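Local coordinates for uncharacterized protein (Sinorhizobium meliloti, PDB 4DNH) that is of unknown function but folds as a TIM barrel and, as a probable relative of dihydrodipicolinate synthase, may be an aldolase-like lyase, at residues Val36-Ala41 with Asp112-Cys117; His42-Pro47 with Trp61-Ala66; Phe322-Val327 with Gly344-Ala349; Tyr332-Gln337 with Ala367-Glu372. All blocks are in the same frame, centred on the assembly; numbering follows the deposited sequence.

Contact 1 lies nearest the centre of the chain, is partly buried and purely apolar, and joins two barrel strands inside the TIM barrel. Contact 2 is the buried one. It fastens the loop after strand 37-40 to helix 61-73 through one hydroxyl, and its first segment runs on directly from that of contact 1. Contacts 3 and 4 are partly buried too and hold the two ends of helix 323-333, with centres about 17 Å apart. Contact 3 mixes a methyl-on-ring contact with a hydroxyl bond. Contact 4, farthest from the centre, relies on an amide and a water. Arg63 of contact 2 reaches Leu336 of contact 4, and His42 packs on Val327 of contact 3.

Contact 1: residues Val36-Ala41 with Asp112-Cys117; sequences VAFAAA and DALIAC
Phe38 turns CG beside its own backbone N (chi1 -74°), whereas Leu114 sets CG anti to its backbone N (chi1 164°), and the two side chains meet at about a right angle. Phe38 is on the first strand of the TIM barrel, and Leu114 comes just before the third, 115-119. Strand 77-80 runs between the two, so the contact spans the barrel interior and not a backbone pairing. The CE2-CZ side of the ring lies under Leu114. Leu114 CG lies 3.8 Å from Phe38 CE2. Leu114 CD2 sits over one ring face in a CH-pi contact, 4.2 Å from the centroid of the Phe38 ring and 23° off the normal. Val36 CG1 brushes the same Leu114 methyl, and Val36 also rests on Arg251 and Tyr253 of strand 251-254. An alanine in place of Leu114 would take away CG and both methyls and is likely to leave that face of the Phe38 ring without its cover and the ring freer to shift. Arg152 borders Leu114 and Ala116 from a loop. Ile115, pointing the other way, packs on helix 93-108. The methyl CB of Ala116 completes the patch, 4.1 Å from Phe38 CE2.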
# COMPACT_ATOMS: atom_id res chain seq x y z
N VAL A 36 -1.12 12.50 8.85
CA VAL A 36 -1.15 11.08 9.25
C VAL A 36 -0.83 10.17 8.05
O VAL A 36 -1.65 10.02 7.12
CB VAL A 36 -2.50 10.68 9.86
CG1 VAL A 36 -2.49 9.21 10.27
CG2 VAL A 36 -2.82 11.56 11.05
N ALA A 37 0.35 9.56 8.08
CA ALA A 37 0.89 8.82 6.94
C ALA A 37 1.17 7.38 7.30
O ALA A 37 1.90 7.12 8.25
CB ALA A 37 2.17 9.47 6.45
N PHE A 38 0.59 6.46 6.53
CA PHE A 38 0.86 5.04 6.63
C PHE A 38 1.57 4.58 5.37
O PHE A 38 1.24 5.02 4.26
CB PHE A 38 -0.44 4.24 6.61
CG PHE A 38 -1.23 4.31 7.88
CD1 PHE A 38 -2.19 5.30 8.07
CD2 PHE A 38 -1.09 3.33 8.85
CE1 PHE A 38 -2.95 5.33 9.23
CE2 PHE A 38 -1.85 3.36 10.01
CZ PHE A 38 -2.77 4.37 10.20
N ALA A 39 2.50 3.65 5.53
CA ALA A 39 2.94 2.88 4.40
C ALA A 39 2.25 1.50 4.42
O ALA A 39 2.20 0.82 5.46
CB ALA A 39 4.44 2.75 4.41
N ALA A 40 1.67 1.10 3.29
CA ALA A 40 1.16 -0.26 3.15
C ALA A 40 2.36 -1.14 2.86
O ALA A 40 2.99 -1.01 1.81
CB ALA A 40 0.14 -0.34 2.03
N ALA A 41 2.70 -2.04 3.79
CA ALA A 41 3.99 -2.69 3.74
C ALA A 41 3.95 -4.06 3.08
O ALA A 41 2.98 -4.82 3.24
CB ALA A 41 4.57 -2.80 5.14
N ASP A 112 6.48 3.97 19.83
CA ASP A 112 6.03 4.75 18.65
C ASP A 112 5.65 3.92 17.43
O ASP A 112 6.24 4.06 16.37
CB ASP A 112 7.09 5.82 18.27
CG ASP A 112 8.38 5.22 17.64
OD1 ASP A 112 8.61 3.99 17.69
OD2 ASP A 112 9.17 6.02 17.08
N ALA A 113 4.65 3.06 17.58
CA ALA A 113 4.25 2.20 16.48
C ALA A 113 2.77 2.35 16.12
O ALA A 113 1.91 1.80 16.80
CB ALA A 113 4.59 0.76 16.79
N LEU A 114 2.50 3.09 15.04
CA LEU A 114 1.14 3.24 14.54
C LEU A 114 0.87 2.15 13.49
O LEU A 114 1.69 1.89 12.61
CB LEU A 114 0.94 4.64 13.95
CG LEU A 114 -0.27 4.94 13.03
CD1 LEU A 114 -1.57 5.12 13.81
CD2 LEU A 114 0.02 6.18 12.19
N ILE A 115 -0.28 1.51 13.60
CA ILE A 115 -0.58 0.33 12.83
C ILE A 115 -2.09 0.13 12.78
O ILE A 115 -2.79 0.38 13.76
CB ILE A 115 0.16 -0.94 13.38
CG1 ILE A 115 -0.29 -2.21 12.64
CG2 ILE A 115 -0.01 -1.08 14.89
CD1 ILE A 115 0.76 -3.30 12.62
N ALA A 116 -2.57 -0.30 11.62
CA ALA A 116 -3.97 -0.63 11.43
C ALA A 116 -4.01 -1.80 10.47
O ALA A 116 -3.17 -1.90 9.55
CB ALA A 116 -4.74 0.57 10.87
N CYS A 117 -4.99 -2.66 10.65
CA CYS A 117 -4.96 -3.99 10.07
C CYS A 117 -6.11 -4.23 9.14
O CYS A 117 -7.27 -4.03 9.52
CB CYS A 117 -5.00 -5.01 11.20
SG CYS A 117 -3.72 -4.69 12.42

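Contact 2: residues His42-Pro47 with Trp61-Ala66; sequences HVVADP and WERTLA
The extended backbone at Val44 passes the first turn of helix 61-73, with the CA atoms of Val44 and Thr64 only 5.0 Å apart. One side-chain oxygen ties the two together. Val44 N donates to Thr64 OG1 over 3.0 Å, with a somewhat bent N-H angle of 145°. The torsion of Thr64 puts OG1 beside its own backbone N (chi1 -63°). From there the hydroxyl can also bond to Asp60 O, one turn back. It therefore accepts from the loop and donates to the residue just before the helix. The gamma methyl CG1 of Val43 covers this hydroxyl, 3.9 Å from Thr64 OG1. The side chains of Val44 and Arg63 run alongside each other and point the same way, with Val44 CG1 3.7 Å from Arg63 CB. Only the aliphatic root of Arg63 is used here. Its chain then bends, and NE meets Glu62 OE1 at 2.9 Å in a salt bridge, on the syn lone pair and close to the guanidinium plane. Arg63 NH1 goes to Leu336 O. His42 bonds through ND1 to Asp280, and its backbone O to Arg68 of the helix. The contact thus closes the beta-alpha connection between strand 37-40 and helix 61-73. Helix 93-108 packs on Val43 and Thr64 through Leu99, and helix 323-333 packs on His42.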
# COMPACT_ATOMS: atom_id res chain seq x y z
N HIS A 42 5.02 -4.38 2.35
CA HIS A 42 5.12 -5.62 1.59
C HIS A 42 5.54 -6.76 2.48
O HIS A 42 5.91 -6.56 3.64
CB HIS A 42 6.14 -5.44 0.46
CG HIS A 42 7.56 -5.33 0.94
ND1 HIS A 42 8.07 -4.19 1.43
CD2 HIS A 42 8.58 -6.28 1.00
CE1 HIS A 42 9.35 -4.40 1.78
NE2 HIS A 42 9.66 -5.67 1.52
N VAL A 43 5.49 -7.98 1.92
CA VAL A 43 5.89 -9.20 2.61
C VAL A 43 7.17 -9.81 2.01
O VAL A 43 7.29 -9.91 0.80
CB VAL A 43 4.77 -10.26 2.54
CG1 VAL A 43 5.26 -11.60 3.09
CG2 VAL A 43 3.57 -9.79 3.32
N VAL A 44 8.10 -10.21 2.87
CA VAL A 44 9.28 -10.94 2.44
C VAL A 44 9.01 -12.46 2.42
O VAL A 44 8.72 -13.07 3.47
CB VAL A 44 10.50 -10.65 3.32
CG1 VAL A 44 11.77 -11.32 2.76
CG2 VAL A 44 10.68 -9.14 3.43
N ALA A 45 9.11 -13.06 1.23
CA ALA A 45 9.00 -14.52 1.13
C ALA A 45 10.23 -15.25 1.66
O ALA A 45 11.34 -14.69 1.70
CB ALA A 45 8.70 -14.94 -0.31
N ASP A 46 10.05 -16.50 2.03
CA ASP A 46 11.18 -17.33 2.45
C ASP A 46 11.63 -18.12 1.23
O ASP A 46 10.91 -19.01 0.77
CB ASP A 46 10.76 -18.26 3.59
CG ASP A 46 11.85 -19.25 3.98
OD1 ASP A 46 12.97 -19.13 3.46
OD2 ASP A 46 11.57 -20.15 4.82
N PRO A 47 12.83 -17.82 0.71
CA PRO A 47 13.26 -18.48 -0.53
C PRO A 47 13.76 -19.92 -0.34
O PRO A 47 14.19 -20.54 -1.32
CB PRO A 47 14.40 -17.58 -1.02
CG PRO A 47 15.00 -17.02 0.23
CD PRO A 47 13.86 -16.88 1.22
N TRP A 61 9.40 -14.33 8.43
CA TRP A 61 8.90 -13.42 9.48
C TRP A 61 9.89 -12.38 9.96
O TRP A 61 9.54 -11.22 10.11
CB TRP A 61 8.37 -14.23 10.64
CG TRP A 61 7.27 -15.14 10.18
CD1 TRP A 61 7.31 -16.52 10.02
CD2 TRP A 61 5.93 -14.74 9.73
NE1 TRP A 61 6.11 -17.00 9.56
CE2 TRP A 61 5.24 -15.98 9.36
CE3 TRP A 61 5.25 -13.53 9.63
CZ2 TRP A 61 3.94 -15.98 8.90
CZ3 TRP A 61 3.94 -13.55 9.17
CH2 TRP A 61 3.30 -14.75 8.80
N GLU A 62 11.13 -12.80 10.19
CA GLU A 62 12.17 -11.91 10.69
C GLU A 62 12.36 -10.76 9.70
O GLU A 62 12.31 -9.59 10.09
CB GLU A 62 13.46 -12.70 10.92
CG GLU A 62 14.54 -11.94 11.68
CD GLU A 62 15.63 -11.33 10.79
OE1 GLU A 62 15.43 -11.18 9.56
OE2 GLU A 62 16.70 -10.98 11.33
N ARG A 63 12.56 -11.09 8.43
CA ARG A 63 12.76 -10.07 7.44
C ARG A 63 11.50 -9.19 7.23
O ARG A 63 11.62 -7.98 7.05
CB ARG A 63 13.23 -10.70 6.14
CG ARG A 63 14.21 -9.84 5.37
CD ARG A 63 15.66 -10.11 5.76
NE ARG A 63 15.97 -9.68 7.12
CZ ARG A 63 16.23 -8.43 7.50
NH1 ARG A 63 16.23 -7.43 6.63
NH2 ARG A 63 16.50 -8.18 8.78
N THR A 64 10.32 -9.80 7.26
CA THR A 64 9.06 -9.06 7.11
C THR A 64 8.85 -8.09 8.27
O THR A 64 8.54 -6.92 8.04
CB THR A 64 7.86 -10.02 7.00
OG1 THR A 64 7.99 -10.80 5.81
CG2 THR A 64 6.54 -9.28 6.95
N LEU A 65 9.04 -8.55 9.50
CA LEU A 65 8.88 -7.68 10.67
C LEU A 65 9.97 -6.62 10.77
O LEU A 65 9.70 -5.50 11.18
CB LEU A 65 8.74 -8.47 11.96
CG LEU A 65 7.69 -9.57 12.01
CD1 LEU A 65 7.91 -10.48 13.22
CD2 LEU A 65 6.28 -8.98 11.99
N ALA A 66 11.20 -6.96 10.39
CA ALA A 66 12.27 -5.95 10.36
C ALA A 66 11.86 -4.75 9.52
O ALA A 66 12.22 -3.62 9.83
CB ALA A 66 13.57 -6.53 9.85

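Contact 3: residues Phe322-Val327 with Gly344-Ala349; sequences FYKTGV and GGQQSA
The Phe322 ring carries the methyl of Ala349 on one face, 3.7 Å above its plane and shifted toward the rim. This is a CH-pi contact, with Ala349 CB 24° off the ring normal. The nearest ring atom is Phe322 CD1, at 3.7 Å from Ala349 CB.

The polar link is made within the first turn of the helix. There OG1 of Thr325 lies beside its own backbone N (chi1 -52°), anti to the carbonyl carbon, which brings it to Gln346 O. Thr325 OG1 donates to Gln346 O over 2.9 Å, from above the carbonyl plane. Ala349 N reaches the same oxygen from the opposite face at 3.2 Å, in the 3-10 turn of its own segment. Gln346 O is thus gripped by two donors. Thr325 CG2 lies against the same carbonyl, 3.3 Å from Gln346 O, with Gln347 O farther off. A valine replacing Thr325 would keep the bulk but have no hydroxyl, and Gln346 O would probably lose its bond to the helix and hold only the donor from its own turn.

Segment 322-327 forms the start of helix 323-333, and 344-349 belongs to the loop between that helix and helix 352-364. The contact brings this loop back onto the first turn of the helix, while Val327 packs on helix 278-281 on another side.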
# COMPACT_ATOMS: atom_id res chain seq x y z
N PHE A 322 0.66 -5.25 -10.65
CA PHE A 322 2.00 -5.83 -10.49
C PHE A 322 2.97 -4.85 -9.87
O PHE A 322 4.16 -5.12 -9.80
CB PHE A 322 2.55 -6.38 -11.81
CG PHE A 322 1.74 -7.52 -12.39
CD1 PHE A 322 1.39 -8.62 -11.60
CD2 PHE A 322 1.31 -7.49 -13.71
CE1 PHE A 322 0.63 -9.66 -12.12
CE2 PHE A 322 0.55 -8.53 -14.23
CZ PHE A 322 0.20 -9.62 -13.43
N TYR A 323 2.46 -3.71 -9.40
CA TYR A 323 3.30 -2.75 -8.70
C TYR A 323 4.12 -3.36 -7.57
O TYR A 323 5.22 -2.90 -7.30
CB TYR A 323 2.47 -1.59 -8.16
CG TYR A 323 1.64 -1.89 -6.95
CD1 TYR A 323 0.33 -2.34 -7.07
CD2 TYR A 323 2.13 -1.67 -5.66
CE1 TYR A 323 -0.45 -2.59 -5.95
CE2 TYR A 323 1.36 -1.92 -4.54
CZ TYR A 323 0.08 -2.39 -4.69
OH TYR A 323 -0.69 -2.64 -3.60
N LYS A 324 3.59 -4.40 -6.94
CA LYS A 324 4.25 -4.95 -5.76
C LYS A 324 5.62 -5.48 -6.11
O LYS A 324 6.55 -5.47 -5.29
CB LYS A 324 3.39 -6.02 -5.12
CG LYS A 324 1.97 -5.55 -4.83
CD LYS A 324 1.02 -6.67 -5.16
CE LYS A 324 -0.39 -6.19 -5.27
NZ LYS A 324 -0.99 -7.00 -6.35
N THR A 325 5.75 -5.90 -7.36
CA THR A 325 7.02 -6.32 -7.87
C THR A 325 8.09 -5.22 -7.84
O THR A 325 9.21 -5.47 -7.39
CB THR A 325 6.84 -6.90 -9.27
OG1 THR A 325 5.81 -7.90 -9.19
CG2 THR A 325 8.14 -7.51 -9.81
N GLY A 326 7.73 -4.01 -8.27
CA GLY A 326 8.64 -2.87 -8.23
C GLY A 326 8.97 -2.47 -6.80
O GLY A 326 10.08 -2.01 -6.49
N VAL A 327 8.01 -2.65 -5.90
CA VAL A 327 8.23 -2.28 -4.50
C VAL A 327 9.28 -3.20 -3.85
O VAL A 327 10.26 -2.74 -3.28
CB VAL A 327 6.88 -2.29 -3.75
CG1 VAL A 327 7.09 -2.30 -2.25
CG2 VAL A 327 6.05 -1.07 -4.18
N GLY A 344 3.60 -15.75 -4.30
CA GLY A 344 2.94 -15.89 -5.59
C GLY A 344 3.91 -15.98 -6.75
O GLY A 344 3.48 -16.15 -7.89
N GLY A 345 5.22 -15.87 -6.49
CA GLY A 345 6.20 -16.01 -7.58
C GLY A 345 6.22 -14.80 -8.49
O GLY A 345 6.61 -14.86 -9.65
N GLN A 346 5.83 -13.67 -7.94
CA GLN A 346 5.68 -12.46 -8.72
C GLN A 346 6.95 -11.67 -9.05
O GLN A 346 6.86 -10.60 -9.68
CB GLN A 346 4.61 -11.59 -8.08
CG GLN A 346 3.23 -12.18 -8.32
CD GLN A 346 2.16 -11.50 -7.53
OE1 GLN A 346 1.21 -12.14 -7.09
NE2 GLN A 346 2.29 -10.19 -7.35
N GLN A 347 8.13 -12.17 -8.65
CA GLN A 347 9.40 -11.54 -9.07
C GLN A 347 9.44 -11.36 -10.59
O GLN A 347 10.22 -10.57 -11.10
CB GLN A 347 10.60 -12.44 -8.82
CG GLN A 347 10.69 -13.17 -7.54
CD GLN A 347 10.04 -14.51 -7.59
OE1 GLN A 347 8.90 -14.64 -7.14
NE2 GLN A 347 10.75 -15.53 -8.11
N SER A 348 8.66 -12.17 -11.29
CA SER A 348 8.85 -12.35 -12.73
C SER A 348 7.83 -11.57 -13.53
O SER A 348 7.82 -11.63 -14.76
CB SER A 348 8.75 -13.84 -13.09
OG SER A 348 7.41 -14.30 -13.00
N ALA A 349 6.98 -10.83 -12.82
CA ALA A 349 5.86 -10.15 -13.45
C ALA A 349 6.22 -8.81 -14.11
O ALA A 349 5.41 -8.24 -14.80
CB ALA A 349 4.70 -9.99 -12.46

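Contact 4: residues Tyr332-Gln337 with Ala367-Glu372; sequences YLNGLQ and ALADPE
Asn334 OD1 is held by Ala369 N and by a water, which link the end of one helix to the approach of another. Ala369 N donates to it over 3.0 Å, with an N-H angle of 146° and from above the carbonyl plane of the amide. Water 1 lies 2.8 Å from Asn334 OD1. The same water accepts from Asp370 N at 3.1 Å and stands 2.9 Å from Leu333 O. Its two protons cannot serve every acceptor around it. It still bridges both segments. The other branch of the amide, Asn334 ND2, makes a weak bond to Ala367 O at 3.4 Å. The side chain thus spans the backbone from Ala367 to Ala369 with the oxygen and nitrogen of its amide, which probably limits turning of the amide, though the ND2 bond is weak. Asn334 CG lies beside its own backbone N (chi1 -72°), which sends the amide across to the facing loop. The apolar part is small: Leu333 CD1 meets Leu368 CD2 at 4.2 Å.

Asn334 is the first residue beyond the helix. Gly335, with a phi of 71°, is the C-prime residue of a Schellman motif, in which Leu336 N bonds to Ala331 O and Gly335 N to Tyr332 O. Asp370 stands at the N-cap position of the next helix without a capping bond from its side chain. The contact therefore joins the C-terminal end of helix 323-333 to the loop that leads into helix 371-384. Arg377 of that helix also bonds to Tyr332 O and Gln337 O, and Leu336 leans on helix 61-73.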
# COMPACT_ATOMS: atom_id res chain seq x y z
N TYR A 332 14.89 -4.89 -2.35
CA TYR A 332 16.06 -5.74 -2.66
C TYR A 332 17.28 -4.91 -3.02
O TYR A 332 18.39 -5.21 -2.58
CB TYR A 332 15.75 -6.71 -3.80
CG TYR A 332 16.95 -7.44 -4.38
CD1 TYR A 332 17.61 -8.43 -3.65
CD2 TYR A 332 17.41 -7.14 -5.67
CE1 TYR A 332 18.70 -9.11 -4.18
CE2 TYR A 332 18.50 -7.80 -6.20
CZ TYR A 332 19.14 -8.79 -5.46
OH TYR A 332 20.23 -9.46 -5.98
N LEU A 333 17.07 -3.87 -3.82
CA LEU A 333 18.18 -2.97 -4.17
C LEU A 333 18.71 -2.25 -2.94
O LEU A 333 19.89 -1.96 -2.86
CB LEU A 333 17.76 -1.94 -5.22
CG LEU A 333 17.50 -2.47 -6.64
CD1 LEU A 333 16.95 -1.33 -7.48
CD2 LEU A 333 18.74 -3.11 -7.26
N ASN A 334 17.83 -1.97 -1.98
CA ASN A 334 18.21 -1.23 -0.79
C ASN A 334 18.69 -2.14 0.33
O ASN A 334 18.94 -1.69 1.44
CB ASN A 334 17.05 -0.37 -0.31
CG ASN A 334 16.79 0.81 -1.21
OD1 ASN A 334 17.72 1.48 -1.64
ND2 ASN A 334 15.52 1.08 -1.49
N GLY A 335 18.80 -3.43 0.03
CA GLY A 335 19.36 -4.40 0.98
C GLY A 335 18.47 -4.71 2.18
O GLY A 335 18.97 -5.10 3.21
N LEU A 336 17.17 -4.55 2.03
CA LEU A 336 16.25 -4.82 3.12
C LEU A 336 15.91 -6.29 3.12
O LEU A 336 15.38 -6.83 4.10
CB LEU A 336 14.99 -3.97 2.97
CG LEU A 336 15.26 -2.47 2.75
CD1 LEU A 336 13.96 -1.71 2.59
CD2 LEU A 336 16.12 -1.87 3.86
N GLN A 337 16.23 -6.94 2.00
CA GLN A 337 16.18 -8.38 1.88
C GLN A 337 17.28 -8.81 0.93
O GLN A 337 17.84 -7.97 0.21
CB GLN A 337 14.80 -8.85 1.42
CG GLN A 337 14.26 -8.29 0.11
CD GLN A 337 12.80 -8.69 -0.10
OE1 GLN A 337 11.90 -8.15 0.56
NE2 GLN A 337 12.57 -9.65 -1.00
N ALA A 367 16.28 7.60 -4.01
CA ALA A 367 15.63 6.45 -3.34
C ALA A 367 16.51 5.20 -3.23
O ALA A 367 16.07 4.17 -2.71
CB ALA A 367 14.30 6.11 -4.01
N LEU A 368 17.75 5.27 -3.73
CA LEU A 368 18.73 4.21 -3.47
C LEU A 368 19.56 4.56 -2.24
O LEU A 368 20.51 5.35 -2.32
CB LEU A 368 19.64 4.00 -4.68
CG LEU A 368 19.00 3.65 -6.02
CD1 LEU A 368 20.07 3.59 -7.09
CD2 LEU A 368 18.23 2.33 -5.93
N ALA A 369 19.20 4.00 -1.08
CA ALA A 369 19.90 4.29 0.19
C ALA A 369 21.40 4.03 0.08
O ALA A 369 22.22 4.81 0.61
CB ALA A 369 19.31 3.50 1.35
N ASP A 370 21.76 2.96 -0.62
CA ASP A 370 23.15 2.56 -0.81
C ASP A 370 23.46 2.28 -2.29
O ASP A 370 23.31 1.14 -2.75
CB ASP A 370 23.46 1.34 0.07
CG ASP A 370 24.94 1.06 0.18
OD1 ASP A 370 25.76 1.88 -0.28
OD2 ASP A 370 25.29 0.00 0.74
N PRO A 371 23.87 3.31 -3.04
CA PRO A 371 24.08 3.23 -4.49
C PRO A 371 25.04 2.13 -4.94
O PRO A 371 24.75 1.43 -5.90
CB PRO A 371 24.62 4.61 -4.86
CG PRO A 371 24.02 5.51 -3.84
CD PRO A 371 24.01 4.70 -2.57
N GLU A 372 26.16 1.97 -4.24
CA GLU A 372 27.11 0.89 -4.56
C GLU A 372 26.51 -0.52 -4.42
O GLU A 372 26.67 -1.36 -5.30
CB GLU A 372 28.40 1.05 -3.76
CG GLU A 372 29.34 2.07 -4.38
CD GLU A 372 30.46 2.51 -3.45
OE1 GLU A 372 30.73 1.82 -2.45
OE2 GLU A 372 31.06 3.57 -3.73
O HOH W 1 20.39 0.91 -2.42